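Coronin (Toxoplasma gondii, PDB 4OZU) probably binds actin filaments, as other coronins do, and is seen here as its WD40 domain, a seven-bladed beta-propeller. Local coordinates at residues K132-E137 and G149-T154; E173-A178 and L187-K192; V325-A330 and D362-A367. One frame throughout, in Å; residues are numbered along the deposited sequence.

The chain is the WD40 domain of coronin, a ring of sheets that form a beta-propeller. Contacts 1 and 2 are antiparallel strand pairings in two successive blades. Their centres lie about 8 Å apart, and they touch. The hydroxyl OG of Ser174 in contact 2 is 2.7 Å from the backbone O of Phe151 in contact 1, a probable hydrogen bond. Leu134 CD1 also packs on Leu175 O. Contact 3 lies on the opposite side of the chain's centre, where two loops meet beside the sheet that holds strand 16-25. Its centre is about 35 Å from that of contact 1 and about 33 Å from that of contact 2.

Contact 1: residues K132-E137 and G149-T154; sequences KVLSAE and GCFDGT
Lys132 and Phe151 meet at the open end of a beta hairpin, strands 133-138 and 145-150, in one blade of the WD40 propeller. From CB, the lysine sends CG to Phe151 CB, 3.5 Å away. With chi1 at 59°, CG stands between the backbone N and the carbonyl carbon, and the rest of the chain runs on extended. CE then lies over one face of the ring, 3.9 Å from its centroid, in a CH-pi contact. NZ lies above the same face, 4.7 Å from the centroid and 10° off the ring normal. This is a cation-pi contact. Leu134 CD1 reaches the ring from its edge, close to CD1 of Phe151.

The backbones join next to this pair. Phe151 N gives a nearly straight bond to Lys132 O, and Val133 and Cys150 form an antiparallel non-hydrogen-bonded pair. A classic beta bulge sets two residues, Leu134 and Ser135, against the single Gly149. Leu134 N binds Gly149 O at 2.7 Å, while the bond from Ser135 N to that oxygen is weak. A type I turn runs from Cys150 to Gly153. At the bulge, Ser135 OG accepts a weak bond from Gly149 N at 3.0 Å.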
loop_
_atom_site.group_PDB
_atom_site.type_symbol
_atom_site.label_atom_id
_atom_site.label_comp_id
_atom_site.label_asym_id
_atom_site.label_seq_id
_atom_site.Cartn_x
_atom_site.Cartn_y
_atom_site.Cartn_z
ATOM N N LYS A 132 13.115 -1.355 -15.514
ATOM C CA LYS A 132 12.978 -1.103 -14.087
ATOM C C LYS A 132 11.639 -1.608 -13.569
ATOM O O LYS A 132 10.608 -1.499 -14.241
ATOM C CB LYS A 132 13.139 0.385 -13.777
ATOM C CG LYS A 132 12.163 1.313 -14.467
ATOM C CD LYS A 132 12.507 2.765 -14.144
ATOM C CE LYS A 132 11.571 3.744 -14.828
ATOM N NZ LYS A 132 12.038 5.147 -14.663
ATOM N N VAL A 133 11.678 -2.189 -12.377
ATOM C CA VAL A 133 10.481 -2.708 -11.740
ATOM C C VAL A 133 9.940 -1.647 -10.798
ATOM O O VAL A 133 10.688 -1.063 -10.009
ATOM C CB VAL A 133 10.765 -4.014 -10.997
ATOM C CG1 VAL A 133 9.531 -4.484 -10.249
ATOM C CG2 VAL A 133 11.213 -5.080 -11.995
ATOM N N LEU A 134 8.637 -1.401 -10.893
ATOM C CA LEU A 134 8.022 -0.246 -10.253
ATOM C C LEU A 134 7.126 -0.608 -9.078
ATOM O O LEU A 134 6.717 0.269 -8.320
ATOM C CB LEU A 134 7.201 0.537 -11.272
ATOM C CG LEU A 134 7.944 1.043 -12.509
ATOM C CD1 LEU A 134 6.971 1.733 -13.446
ATOM C CD2 LEU A 134 9.078 1.984 -12.121
ATOM N N SER A 135 6.801 -1.886 -8.940
ATOM C CA SER A 135 5.987 -2.324 -7.824
ATOM C C SER A 135 6.323 -3.747 -7.426
ATOM O O SER A 135 6.792 -4.537 -8.234
ATOM C CB SER A 135 4.501 -2.209 -8.168
ATOM O OG SER A 135 4.163 -3.044 -9.257
ATOM N N ALA A 136 6.089 -4.052 -6.155
ATOM C CA ALA A 136 6.237 -5.397 -5.635
ATOM C C ALA A 136 5.193 -5.551 -4.538
ATOM O O ALA A 136 5.347 -4.998 -3.451
ATOM C CB ALA A 136 7.631 -5.632 -5.101
ATOM N N GLU A 137 4.132 -6.289 -4.845
ATOM C CA GLU A 137 2.984 -6.410 -3.951
ATOM C C GLU A 137 2.690 -7.860 -3.578
ATOM O O GLU A 137 2.531 -8.731 -4.443
ATOM C CB GLU A 137 1.745 -5.791 -4.600
ATOM C CG GLU A 137 1.801 -4.273 -4.738
ATOM C CD GLU A 137 1.394 -3.531 -3.475
ATOM O OE1 GLU A 137 0.816 -4.153 -2.561
ATOM O OE2 GLU A 137 1.652 -2.310 -3.404
ATOM N N GLY A 149 5.245 -5.186 -11.090
ATOM C CA GLY A 149 4.928 -4.424 -12.283
ATOM C C GLY A 149 6.164 -3.738 -12.832
ATOM O O GLY A 149 6.935 -3.110 -12.099
ATOM N N CYS A 150 6.346 -3.862 -14.140
ATOM C CA CYS A 150 7.543 -3.389 -14.813
ATOM C C CYS A 150 7.234 -2.166 -15.669
ATOM O O CYS A 150 6.128 -2.011 -16.176
ATOM C CB CYS A 150 8.127 -4.519 -15.670
ATOM S SG CYS A 150 9.612 -4.112 -16.580
ATOM N N PHE A 151 8.221 -1.296 -15.820
ATOM C CA PHE A 151 8.092 -0.110 -16.654
ATOM C C PHE A 151 7.749 -0.463 -18.107
ATOM O O PHE A 151 7.233 0.377 -18.845
ATOM C CB PHE A 151 9.392 0.690 -16.590
ATOM C CG PHE A 151 9.355 1.994 -17.334
ATOM C CD1 PHE A 151 8.508 3.017 -16.940
ATOM C CD2 PHE A 151 10.199 2.206 -18.411
ATOM C CE1 PHE A 151 8.492 4.222 -17.621
ATOM C CE2 PHE A 151 10.187 3.405 -19.095
ATOM C CZ PHE A 151 9.334 4.415 -18.699
ATOM N N ASP A 152 8.034 -1.699 -18.516
ATOM C CA ASP A 152 7.804 -2.100 -19.908
ATOM C C ASP A 152 6.382 -2.619 -20.144
ATOM O O ASP A 152 6.042 -3.015 -21.265
ATOM C CB ASP A 152 8.836 -3.150 -20.341
ATOM C CG ASP A 152 8.596 -4.522 -19.729
ATOM O OD1 ASP A 152 7.686 -4.694 -18.896
ATOM O OD2 ASP A 152 9.353 -5.448 -20.082
ATOM N N GLY A 153 5.572 -2.622 -19.085
ATOM C CA GLY A 153 4.171 -3.012 -19.160
ATOM C C GLY A 153 3.861 -4.421 -18.683
ATOM O O GLY A 153 2.698 -4.839 -18.684
ATOM N N THR A 154 4.888 -5.154 -18.265
ATOM C CA THR A 154 4.708 -6.524 -17.796
ATOM C C THR A 154 4.328 -6.586 -16.327
ATOM O O THR A 154 4.971 -5.961 -15.480
ATOM C CB THR A 154 5.984 -7.363 -17.974
ATOM O OG1 THR A 154 6.438 -7.277 -19.325
ATOM C CG2 THR A 154 5.726 -8.827 -17.635
#

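Contact 2: residues E173-A178 and L187-K192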
loop_
_atom_site.group_PDB
_atom_site.type_symbol
_atom_site.label_atom_id
_atom_site.label_comp_id
_atom_site.label_asym_id
_atom_site.label_seq_id
_atom_site.Cartn_x
_atom_site.Cartn_y
_atom_site.Cartn_z
ATOM N N GLU A 173 1.670 -0.404 -22.650
ATOM C CA GLU A 173 2.179 0.813 -22.018
ATOM C C GLU A 173 2.640 0.551 -20.588
ATOM O O GLU A 173 2.283 -0.461 -19.993
ATOM C CB GLU A 173 1.109 1.902 -22.038
ATOM C CG GLU A 173 0.710 2.331 -23.443
ATOM C CD GLU A 173 1.859 2.946 -24.216
ATOM O OE1 GLU A 173 2.530 3.847 -23.667
ATOM O OE2 GLU A 173 2.093 2.531 -25.372
ATOM N N SER A 174 3.446 1.469 -20.057
ATOM C CA SER A 174 4.058 1.304 -18.738
ATOM C C SER A 174 3.020 1.179 -17.634
ATOM O O SER A 174 1.976 1.819 -17.680
ATOM C CB SER A 174 4.981 2.483 -18.417
ATOM O OG SER A 174 5.950 2.672 -19.435
ATOM N N LEU A 175 3.332 0.364 -16.635
ATOM C CA LEU A 175 2.501 0.256 -15.440
ATOM C C LEU A 175 2.693 1.448 -14.501
ATOM O O LEU A 175 3.794 1.986 -14.383
ATOM C CB LEU A 175 2.818 -1.041 -14.709
ATOM C CG LEU A 175 2.234 -2.258 -15.424
ATOM C CD1 LEU A 175 3.151 -3.456 -15.294
ATOM C CD2 LEU A 175 0.851 -2.562 -14.863
ATOM N N LEU A 176 1.610 1.847 -13.834
ATOM C CA LEU A 176 1.629 2.987 -12.921
ATOM C C LEU A 176 1.184 2.567 -11.522
ATOM O O LEU A 176 1.507 3.234 -10.535
ATOM C CB LEU A 176 0.725 4.108 -13.442
ATOM C CG LEU A 176 1.190 4.828 -14.709
ATOM C CD1 LEU A 176 0.090 5.721 -15.245
ATOM C CD2 LEU A 176 2.444 5.635 -14.431
ATOM N N SER A 177 0.448 1.464 -11.438
ATOM C CA SER A 177 0.086 0.893 -10.147
ATOM C C SER A 177 -0.381 -0.541 -10.330
ATOM O O SER A 177 -0.833 -0.926 -11.411
ATOM C CB SER A 177 -0.998 1.731 -9.461
ATOM O OG SER A 177 -2.264 1.533 -10.061
ATOM N N ALA A 178 -0.248 -1.337 -9.275
ATOM C CA ALA A 178 -0.690 -2.723 -9.296
ATOM C C ALA A 178 -1.050 -3.121 -7.875
ATOM O O ALA A 178 -0.247 -2.949 -6.965
ATOM C CB ALA A 178 0.382 -3.634 -9.867
ATOM N N LEU A 187 -5.704 -9.209 -9.629
ATOM C CA LEU A 187 -4.862 -8.035 -9.527
ATOM C C LEU A 187 -5.477 -6.952 -10.399
ATOM O O LEU A 187 -6.059 -7.253 -11.446
ATOM C CB LEU A 187 -3.439 -8.353 -9.973
ATOM C CG LEU A 187 -2.405 -7.248 -9.771
ATOM C CD1 LEU A 187 -1.550 -7.528 -8.550
ATOM C CD2 LEU A 187 -1.563 -7.130 -11.013
ATOM N N ALA A 188 -5.398 -5.711 -9.941
ATOM C CA ALA A 188 -5.783 -4.566 -10.755
ATOM C C ALA A 188 -4.558 -3.712 -10.978
ATOM O O ALA A 188 -3.723 -3.558 -10.078
ATOM C CB ALA A 188 -6.887 -3.769 -10.103
ATOM N N CYS A 189 -4.435 -3.173 -12.183
ATOM C CA CYS A 189 -3.323 -2.286 -12.489
ATOM C C CYS A 189 -3.759 -1.169 -13.418
ATOM O O CYS A 189 -4.726 -1.310 -14.161
ATOM C CB CYS A 189 -2.161 -3.061 -13.110
ATOM S SG CYS A 189 -2.569 -3.953 -14.627
ATOM N N THR A 190 -3.053 -0.047 -13.335
ATOM C CA THR A 190 -3.246 1.058 -14.255
ATOM C C THR A 190 -2.037 1.164 -15.166
ATOM O O THR A 190 -0.916 0.863 -14.761
ATOM C CB THR A 190 -3.450 2.387 -13.519
ATOM O OG1 THR A 190 -2.387 2.575 -12.582
ATOM C CG2 THR A 190 -4.791 2.386 -12.772
ATOM N N THR A 191 -2.274 1.585 -16.399
ATOM C CA THR A 191 -1.193 1.781 -17.352
ATOM C C THR A 191 -1.264 3.174 -17.947
ATOM O O THR A 191 -2.257 3.890 -17.786
ATOM C CB THR A 191 -1.224 0.724 -18.473
ATOM O OG1 THR A 191 -2.572 0.526 -18.915
ATOM C CG2 THR A 191 -0.676 -0.597 -17.960
ATOM N N LYS A 192 -0.191 3.554 -18.630
ATOM C CA LYS A 192 -0.035 4.904 -19.137
ATOM C C LYS A 192 -1.023 5.225 -20.261
ATOM O O LYS A 192 -1.215 6.391 -20.603
ATOM C CB LYS A 192 1.401 5.099 -19.617
ATOM C CG LYS A 192 1.885 6.533 -19.583
ATOM C CD LYS A 192 3.319 6.628 -20.073
ATOM C CE LYS A 192 3.590 7.960 -20.749
ATOM N NZ LYS A 192 4.880 7.950 -21.488
#
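Leu176 and Thr190 are hydrogen-bonded across the first two strands of a propeller blade, 175-180 and 187-191. The two strands form an antiparallel beta hairpin, and a beta bulge between Leu175 and Ser177 puts the pairing one residue out of step.

Backbone bonds come first. Leu176 N donates to Thr190 O, and Thr190 N donates to Ser177 O. At the open end Lys192 N reaches Ser174 O at 2.9 Å. Several CA-H...O contacts lie between these bonds. In one of them Ala178 CA is 3.2 Å from Ala188 O.

Apolar contacts gather on the face that carries Leu175, Ala178, Cys189 and Thr191. Leu175 CD2 rests on Cys189 CB at 3.5 Å and also lies near its SG. Ala178 CB meets Leu187 CD2 and Cys189 CB. Leu175 and Leu187 also touch Val155 of the preceding blade.

At the open end of the hairpin, the CB atoms of Glu173 and Lys192 approach to 4.0 Å. Their charged ends, OE1 and NZ, stay 5.2 Å apart.

Polar side chains meet on the face of Ser177 and Thr190. Thr190 OG1 stands between its backbone N and carbonyl carbon, chi1 52°, which turns it to Ser177. Residues at the start of the next blade meet this pair: Cys219 O is hydrogen-bonded to Thr190 OG1, and Cys221 N to Ser177 OG. Within the hairpin, Ser177 OG donates to Thr190 OG1 at 2.7 Å.

Contact 3: residues V325-A330 and D362-A367; sequences VDQMRA and DLYPPA
Leu363 is the first residue of 362-367 to touch the loop 325-330. Its CD1 methyl packs on Ala330 CB at 4.0 Å. Leu363 also bears on the tyrosine that follows: its CB lies 3.8 Å above one face of the Tyr364 ring, toward the rim.

Tyr364 carries most of the contact. Its CG is anti to the carbonyl carbon, chi1 -60°, and the ring points into the loop. Gln327 covers the face opposite Leu363. The two side chains run past each other in opposite directions. Gln327 CG sits over the ring, 3.9 Å from the centroid and 12° off the normal, in a CH-pi contact. Farther along, Gln327 NE2 lies 3.4 Å from Tyr364 CG. The amide plane is turned 72° from the ring, so the amide does not stack flat. NE2 is hydrogen-bonded to Val392 O, near the chain's C-terminus. Val325 CG2 approaches Tyr364 CE1 obliquely, at 3.9 Å.

The loop 325-330 leads into strand 331-339 of the propeller. The segment 362-367 follows strand 343-350 of the same sheet, so the contact joins two loops at one blade. A short 3-10 turn, 327-329, shapes the first loop. Arg329 NE and Asp326 OD2 form a salt bridge at 3.0 Å. The oxygen lies in the guanidinium plane, but NE meets it from above the carboxylate plane.

The tyrosine hydroxyl reaches the end of this turn. Ala330 CA lies near the ring plane, and Ala330 C is 3.3 Å from Tyr364 OH. The hydroxyl is hydrogen-bonded to Glu331 O, one residue on.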
loop_
_atom_site.group_PDB
_atom_site.type_symbol
_atom_site.label_atom_id
_atom_site.label_comp_id
_atom_site.label_asym_id
_atom_site.label_seq_id
_atom_site.Cartn_x
_atom_site.Cartn_y
_atom_site.Cartn_z
ATOM N N VAL A 325 -2.294 -0.331 15.264
ATOM C CA VAL A 325 -2.876 0.922 15.755
ATOM C C VAL A 325 -3.095 0.885 17.270
ATOM O O VAL A 325 -3.194 -0.179 17.879
ATOM C CB VAL A 325 -4.225 1.276 15.066
ATOM C CG1 VAL A 325 -4.052 1.341 13.545
ATOM C CG2 VAL A 325 -5.338 0.310 15.465
ATOM N N ASP A 326 -3.166 2.077 17.852
ATOM C CA ASP A 326 -3.332 2.253 19.287
ATOM C C ASP A 326 -4.824 2.298 19.621
ATOM O O ASP A 326 -5.475 3.334 19.488
ATOM C CB ASP A 326 -2.623 3.533 19.739
ATOM C CG ASP A 326 -2.534 3.655 21.248
ATOM O OD1 ASP A 326 -3.347 3.022 21.956
ATOM O OD2 ASP A 326 -1.648 4.394 21.723
ATOM N N GLN A 327 -5.354 1.162 20.053
ATOM C CA GLN A 327 -6.789 1.010 20.237
ATOM C C GLN A 327 -7.325 1.872 21.369
ATOM O O GLN A 327 -8.456 2.351 21.309
ATOM C CB GLN A 327 -7.128 -0.457 20.490
ATOM C CG GLN A 327 -6.990 -1.328 19.246
ATOM C CD GLN A 327 -7.469 -2.750 19.484
ATOM O OE1 GLN A 327 -7.034 -3.412 20.426
ATOM N NE2 GLN A 327 -8.384 -3.215 18.642
ATOM N N MET A 328 -6.513 2.082 22.399
ATOM C CA MET A 328 -6.963 2.867 23.543
ATOM C C MET A 328 -7.084 4.355 23.212
ATOM O O MET A 328 -7.678 5.115 23.975
ATOM C CB MET A 328 -6.019 2.661 24.728
ATOM C CG MET A 328 -6.135 1.279 25.351
ATOM S SD MET A 328 -7.830 0.853 25.811
ATOM C CE MET A 328 -8.198 2.133 27.008
ATOM N N ARG A 329 -6.541 4.762 22.069
ATOM C CA ARG A 329 -6.640 6.151 21.626
ATOM C C ARG A 329 -7.706 6.334 20.554
ATOM O O ARG A 329 -7.867 7.427 20.011
ATOM C CB ARG A 329 -5.285 6.632 21.099
ATOM C CG ARG A 329 -4.234 6.771 22.190
ATOM C CD ARG A 329 -3.093 7.664 21.744
ATOM N NE ARG A 329 -2.404 7.116 20.579
ATOM C CZ ARG A 329 -2.155 7.778 19.451
ATOM N NH1 ARG A 329 -2.527 9.046 19.292
ATOM N NH2 ARG A 329 -1.519 7.159 18.467
ATOM N N ALA A 330 -8.431 5.258 20.253
ATOM C CA ALA A 330 -9.423 5.252 19.180
ATOM C C ALA A 330 -8.749 5.609 17.862
ATOM O O ALA A 330 -9.362 6.207 16.971
ATOM C CB ALA A 330 -10.570 6.212 19.477
ATOM N N ASP A 362 -16.616 -0.772 19.314
ATOM C CA ASP A 362 -17.378 -0.728 18.075
ATOM C C ASP A 362 -16.536 -0.262 16.889
ATOM O O ASP A 362 -16.971 -0.365 15.744
ATOM C CB ASP A 362 -18.593 0.188 18.228
ATOM C CG ASP A 362 -18.207 1.638 18.444
ATOM O OD1 ASP A 362 -17.353 1.908 19.315
ATOM O OD2 ASP A 362 -18.755 2.508 17.737
ATOM N N LEU A 363 -15.338 0.252 17.156
ATOM C CA LEU A 363 -14.494 0.780 16.083
ATOM C C LEU A 363 -13.548 -0.263 15.492
ATOM O O LEU A 363 -12.865 0.010 14.505
ATOM C CB LEU A 363 -13.680 1.969 16.590
ATOM C CG LEU A 363 -14.470 3.226 16.962
ATOM C CD1 LEU A 363 -13.520 4.254 17.525
ATOM C CD2 LEU A 363 -15.233 3.796 15.766
ATOM N N TYR A 364 -13.516 -1.454 16.083
ATOM C CA TYR A 364 -12.522 -2.458 15.716
ATOM C C TYR A 364 -13.129 -3.812 15.375
ATOM O O TYR A 364 -13.163 -4.720 16.210
ATOM C CB TYR A 364 -11.505 -2.602 16.845
ATOM C CG TYR A 364 -10.790 -1.305 17.103
ATOM C CD1 TYR A 364 -9.780 -0.869 16.255
ATOM C CD2 TYR A 364 -11.149 -0.491 18.160
ATOM C CE1 TYR A 364 -9.136 0.331 16.474
ATOM C CE2 TYR A 364 -10.511 0.708 18.384
ATOM C CZ TYR A 364 -9.507 1.116 17.539
ATOM O OH TYR A 364 -8.875 2.315 17.769
ATOM N N PRO A 365 -13.607 -3.957 14.129
ATOM C CA PRO A 365 -13.996 -5.282 13.642
ATOM C C PRO A 365 -12.776 -6.185 13.519
ATOM O O PRO A 365 -11.647 -5.695 13.601
ATOM C CB PRO A 365 -14.607 -4.999 12.267
ATOM C CG PRO A 365 -14.872 -3.519 12.237
ATOM C CD PRO A 365 -13.846 -2.904 13.129
ATOM N N PRO A 366 -12.994 -7.490 13.311
ATOM C CA PRO A 366 -11.880 -8.426 13.124
ATOM C C PRO A 366 -10.940 -7.958 12.012
ATOM O O PRO A 366 -11.369 -7.741 10.878
ATOM C CB PRO A 366 -12.581 -9.733 12.760
ATOM C CG PRO A 366 -13.950 -9.604 13.362
ATOM C CD PRO A 366 -14.302 -8.161 13.225
ATOM N N ALA A 367 -9.671 -7.783 12.362
ATOM C CA ALA A 367 -8.688 -7.194 11.462
ATOM C C ALA A 367 -7.938 -8.281 10.710
ATOM O O ALA A 367 -7.828 -9.401 11.204
ATOM C CB ALA A 367 -7.723 -6.340 12.239
#